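SspB protein (Streptomyces clavuligerus, PDB 6JUF) probably nicks DNA as a metal-dependent nuclease of a phosphorothioation-sensing defence system that protects bacteria against phages. Local coordinates at residues Phe67-Gly75 / Leu84-Leu95. Numbering follows the deposited sequence.
Sequences FKLTREHYG and LSYPTWEARWLL
Thr88, between strand 84-87 and helix 89-95, packs against Lys68, Leu69 and Thr70. Its CB lies 3.5 Å from Lys68 O. With OG1 set between its own N and carbonyl carbon (chi1 59°), the hydroxyl donates to Lys68 O at 2.8 Å and accepts from Ala91 N, a capping bond for helix 89-95. The other branch, CG2, passes Lys68 O and ends against Thr70 C at 3.7 Å. Threonine suits this N-cap because its one hydroxyl can donate and accept at once while its methyl packs. Its N-H runs nearly straight (165°) to Leu69 O, although it meets that oxygen from above the carbonyl plane. At Lys68, whose positive phi closes a Schellman motif, a water donates to the carbonyl O and to Glu90 OE1; Glu90 OE2 forms a salt bridge with Arg330.

Beyond the cap, the small Ala91 lets Leu69 CD2 come to 3.8 Å from its CB, and Leu95 crosses Leu69 at about a right angle. In the strands, Arg71 with Tyr86 and His73 with Leu84 exchange paired backbone bonds. On the face of Glu72 and Ser85, one water joins Glu72 OE2, Ser85 OG and Thr70 OG1; Arg61 and Arg65 form salt bridges to that carboxylate oxygen. This is an antiparallel beta hairpin running directly into a threonine-capped helix.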
loop_
_atom_site.group_PDB
_atom_site.type_symbol
_atom_site.label_atom_id
_atom_site.label_comp_id
_atom_site.label_asym_id
_atom_site.label_seq_id
_atom_site.Cartn_x
_atom_site.Cartn_y
_atom_site.Cartn_z
ATOM N N PHE B 67 1.022 -17.048 1.587
ATOM C CA PHE B 67 1.855 -16.379 0.535
ATOM C C PHE B 67 3.178 -17.144 0.333
ATOM O O PHE B 67 4.031 -16.700 -0.441
ATOM C CB PHE B 67 2.138 -14.888 0.865
ATOM C CG PHE B 67 0.978 -13.981 0.528
ATOM C CD1 PHE B 67 0.569 -13.826 -0.804
ATOM C CD2 PHE B 67 0.292 -13.318 1.530
ATOM C CE1 PHE B 67 -0.497 -12.987 -1.107
ATOM C CE2 PHE B 67 -0.781 -12.513 1.247
ATOM C CZ PHE B 67 -1.211 -12.336 -0.077
ATOM N N LYS B 68 3.333 -18.296 0.978
ATOM C CA LYS B 68 4.539 -19.143 0.809
ATOM C C LYS B 68 5.768 -18.474 1.381
ATOM O O LYS B 68 6.914 -18.689 0.917
ATOM C CB LYS B 68 4.742 -19.625 -0.650
ATOM C CG LYS B 68 3.491 -20.165 -1.349
ATOM C CD LYS B 68 2.764 -21.291 -0.656
ATOM C CE LYS B 68 1.923 -22.157 -1.610
ATOM N NZ LYS B 68 0.933 -21.357 -2.370
ATOM N N LEU B 69 5.543 -17.639 2.401
ATOM C CA LEU B 69 6.610 -16.907 3.069
ATOM C C LEU B 69 7.072 -17.641 4.308
ATOM O O LEU B 69 8.173 -17.389 4.815
ATOM C CB LEU B 69 6.145 -15.476 3.434
ATOM C CG LEU B 69 5.753 -14.625 2.203
ATOM C CD1 LEU B 69 5.053 -13.365 2.684
ATOM C CD2 LEU B 69 6.936 -14.172 1.351
ATOM N N THR B 70 6.231 -18.549 4.818
ATOM C CA THR B 70 6.655 -19.481 5.860
ATOM C C THR B 70 6.142 -20.850 5.527
ATOM O O THR B 70 5.239 -20.987 4.680
ATOM C CB THR B 70 6.040 -19.153 7.223
ATOM O OG1 THR B 70 4.587 -19.106 7.096
ATOM C CG2 THR B 70 6.562 -17.807 7.773
ATOM N N ARG B 71 6.805 -21.850 6.156
ATOM C CA ARG B 71 6.275 -23.207 6.230
ATOM C C ARG B 71 6.104 -23.497 7.717
ATOM O O ARG B 71 6.793 -22.879 8.546
ATOM C CB ARG B 71 7.237 -24.241 5.602
ATOM C CG ARG B 71 7.184 -24.435 4.074
ATOM C CD ARG B 71 6.268 -25.691 3.904
ATOM N NE ARG B 71 6.631 -26.236 2.689
ATOM C CZ ARG B 71 5.974 -27.086 1.961
ATOM N NH1 ARG B 71 4.821 -27.590 2.394
ATOM N NH2 ARG B 71 6.529 -27.410 0.800
ATOM N N GLU B 72 5.246 -24.438 8.074
ATOM C CA GLU B 72 5.072 -24.799 9.449
ATOM C C GLU B 72 5.375 -26.311 9.630
ATOM O O GLU B 72 5.143 -27.148 8.736
ATOM C CB GLU B 72 3.636 -24.456 9.946
ATOM C CG GLU B 72 3.328 -22.965 9.899
ATOM C CD GLU B 72 2.016 -22.644 10.551
ATOM O OE1 GLU B 72 1.354 -23.530 11.139
ATOM O OE2 GLU B 72 1.612 -21.476 10.428
ATOM N N HIS B 73 5.899 -26.611 10.826
ATOM C CA HIS B 73 6.249 -28.017 11.170
ATOM C C HIS B 73 6.358 -28.194 12.638
ATOM O O HIS B 73 6.623 -27.228 13.317
ATOM C CB HIS B 73 7.553 -28.432 10.490
ATOM C CG HIS B 73 7.696 -29.937 10.356
ATOM N ND1 HIS B 73 8.619 -30.612 11.046
ATOM C CD2 HIS B 73 6.908 -30.893 9.720
ATOM C CE1 HIS B 73 8.514 -31.934 10.774
ATOM N NE2 HIS B 73 7.457 -32.104 9.987
ATOM N N TYR B 74 6.210 -29.412 13.169
ATOM C CA TYR B 74 6.482 -29.594 14.606
ATOM C C TYR B 74 7.925 -29.206 14.959
ATOM O O TYR B 74 8.876 -29.416 14.167
ATOM C CB TYR B 74 6.203 -31.041 15.045
ATOM C CG TYR B 74 4.883 -31.584 14.504
ATOM C CD1 TYR B 74 3.659 -31.268 15.123
ATOM C CD2 TYR B 74 4.859 -32.394 13.364
ATOM C CE1 TYR B 74 2.456 -31.774 14.638
ATOM C CE2 TYR B 74 3.665 -32.886 12.858
ATOM C CZ TYR B 74 2.464 -32.578 13.497
ATOM O OH TYR B 74 1.267 -33.084 12.993
ATOM N N GLY B 75 8.091 -28.596 16.139
ATOM C CA GLY B 75 9.417 -28.337 16.699
ATOM C C GLY B 75 9.954 -29.690 17.139
ATOM O O GLY B 75 9.230 -30.662 17.140
ATOM N N LEU B 84 5.236 -24.981 14.572
ATOM C CA LEU B 84 6.095 -23.815 14.578
ATOM C C LEU B 84 6.236 -23.261 13.124
ATOM O O LEU B 84 6.059 -23.992 12.158
ATOM C CB LEU B 84 7.499 -24.164 15.119
ATOM C CG LEU B 84 7.599 -24.815 16.524
ATOM C CD1 LEU B 84 8.956 -24.552 17.141
ATOM C CD2 LEU B 84 6.546 -24.313 17.458
ATOM N N SER B 85 6.724 -22.007 13.028
ATOM C CA SER B 85 6.860 -21.319 11.683
ATOM C C SER B 85 8.295 -21.025 11.303
ATOM O O SER B 85 9.098 -20.790 12.211
ATOM C CB SER B 85 6.064 -20.004 11.666
ATOM O OG SER B 85 4.684 -20.308 11.768
ATOM N N TYR B 86 8.631 -21.155 10.028
ATOM C CA TYR B 86 10.017 -21.019 9.543
ATOM C C TYR B 86 9.894 -20.221 8.247
ATOM O O TYR B 86 9.075 -20.561 7.422
ATOM C CB TYR B 86 10.665 -22.379 9.347
ATOM C CG TYR B 86 10.620 -23.208 10.610
ATOM C CD1 TYR B 86 11.672 -23.109 11.527
ATOM C CD2 TYR B 86 9.561 -24.099 10.868
ATOM C CE1 TYR B 86 11.634 -23.857 12.718
ATOM C CE2 TYR B 86 9.500 -24.820 12.043
ATOM C CZ TYR B 86 10.561 -24.721 12.934
ATOM O OH TYR B 86 10.563 -25.449 14.078
ATOM N N PRO B 87 10.740 -19.187 8.094
ATOM C CA PRO B 87 10.760 -18.409 6.865
ATOM C C PRO B 87 11.297 -19.208 5.644
ATOM O O PRO B 87 12.281 -19.940 5.766
ATOM C CB PRO B 87 11.725 -17.227 7.199
ATOM C CG PRO B 87 12.730 -17.837 8.155
ATOM C CD PRO B 87 11.900 -18.843 8.976
ATOM N N THR B 88 10.633 -19.063 4.474
ATOM C CA THR B 88 11.055 -19.770 3.297
ATOM C C THR B 88 12.181 -19.010 2.644
ATOM O O THR B 88 12.349 -17.780 2.913
ATOM C CB THR B 88 9.890 -19.884 2.314
ATOM O OG1 THR B 88 9.461 -18.546 1.984
ATOM C CG2 THR B 88 8.727 -20.626 2.915
ATOM N N TRP B 89 12.916 -19.637 1.767
ATOM C CA TRP B 89 13.962 -18.946 1.020
ATOM C C TRP B 89 13.340 -17.852 0.198
ATOM O O TRP B 89 13.966 -16.800 0.010
ATOM C CB TRP B 89 14.705 -19.980 0.182
ATOM C CG TRP B 89 15.774 -19.345 -0.706
ATOM C CD1 TRP B 89 17.123 -19.170 -0.410
ATOM C CD2 TRP B 89 15.610 -18.775 -2.058
ATOM N NE1 TRP B 89 17.790 -18.605 -1.471
ATOM C CE2 TRP B 89 16.924 -18.297 -2.470
ATOM C CE3 TRP B 89 14.523 -18.598 -2.902
ATOM C CZ2 TRP B 89 17.155 -17.747 -3.740
ATOM C CZ3 TRP B 89 14.732 -18.002 -4.136
ATOM C CH2 TRP B 89 16.021 -17.595 -4.555
ATOM N N GLU B 90 12.102 -18.053 -0.307
ATOM C CA GLU B 90 11.464 -16.992 -1.063
ATOM C C GLU B 90 11.240 -15.717 -0.253
ATOM O O GLU B 90 11.334 -14.580 -0.772
ATOM C CB GLU B 90 10.110 -17.482 -1.732
ATOM C CG GLU B 90 10.322 -18.416 -2.911
ATOM C CD GLU B 90 10.751 -19.828 -2.562
ATOM O OE1 GLU B 90 10.685 -20.238 -1.330
ATOM O OE2 GLU B 90 11.110 -20.538 -3.483
ATOM N N ALA B 91 10.886 -15.863 1.029
ATOM C CA ALA B 91 10.715 -14.710 1.886
ATOM C C ALA B 91 12.085 -14.030 2.095
ATOM O O ALA B 91 12.163 -12.790 2.039
ATOM C CB ALA B 91 10.130 -15.102 3.243
ATOM N N ARG B 92 13.161 -14.791 2.275
ATOM C CA ARG B 92 14.500 -14.185 2.365
ATOM C C ARG B 92 14.804 -13.407 1.055
ATOM O O ARG B 92 15.389 -12.334 1.147
ATOM C CB ARG B 92 15.563 -15.272 2.579
ATOM C CG ARG B 92 17.013 -14.843 2.441
ATOM C CD ARG B 92 17.374 -13.826 3.519
ATOM N NE ARG B 92 18.762 -13.315 3.427
ATOM C CZ ARG B 92 19.136 -12.267 2.695
ATOM N NH1 ARG B 92 18.276 -11.626 1.874
ATOM N NH2 ARG B 92 20.420 -11.880 2.722
ATOM N N TRP B 93 14.462 -13.951 -0.101
ATOM C CA TRP B 93 14.774 -13.308 -1.364
ATOM C C TRP B 93 13.956 -12.025 -1.522
ATOM O O TRP B 93 14.455 -11.040 -2.035
ATOM C CB TRP B 93 14.549 -14.312 -2.488
ATOM C CG TRP B 93 14.662 -13.689 -3.851
ATOM C CD1 TRP B 93 15.788 -13.572 -4.657
ATOM C CD2 TRP B 93 13.559 -13.115 -4.623
ATOM N NE1 TRP B 93 15.471 -12.922 -5.822
ATOM C CE2 TRP B 93 14.128 -12.632 -5.859
ATOM C CE3 TRP B 93 12.178 -12.952 -4.389
ATOM C CZ2 TRP B 93 13.343 -12.007 -6.851
ATOM C CZ3 TRP B 93 11.415 -12.366 -5.412
ATOM C CH2 TRP B 93 12.019 -11.876 -6.601
ATOM N N LEU B 94 12.661 -12.031 -1.146
ATOM C CA LEU B 94 11.777 -10.912 -1.434
ATOM C C LEU B 94 11.748 -9.829 -0.370
ATOM O O LEU B 94 11.822 -8.605 -0.662
ATOM C CB LEU B 94 10.326 -11.448 -1.621
ATOM C CG LEU B 94 9.287 -10.310 -1.848
ATOM C CD1 LEU B 94 9.520 -9.564 -3.183
ATOM C CD2 LEU B 94 7.874 -10.879 -1.765
ATOM N N LEU B 95 11.625 -10.236 0.887
ATOM C CA LEU B 95 11.296 -9.338 1.962
ATOM C C LEU B 95 12.455 -8.852 2.819
ATOM O O LEU B 95 12.254 -7.923 3.603
ATOM C CB LEU B 95 10.221 -9.972 2.894
ATOM C CG LEU B 95 8.891 -10.250 2.177
ATOM C CD1 LEU B 95 8.031 -11.044 3.175
ATOM C CD2 LEU B 95 8.260 -8.947 1.770
HETATM O O HOH W 1 7.953 -20.538 -0.703
HETATM O O HOH W 2 3.070 -19.325 9.544
#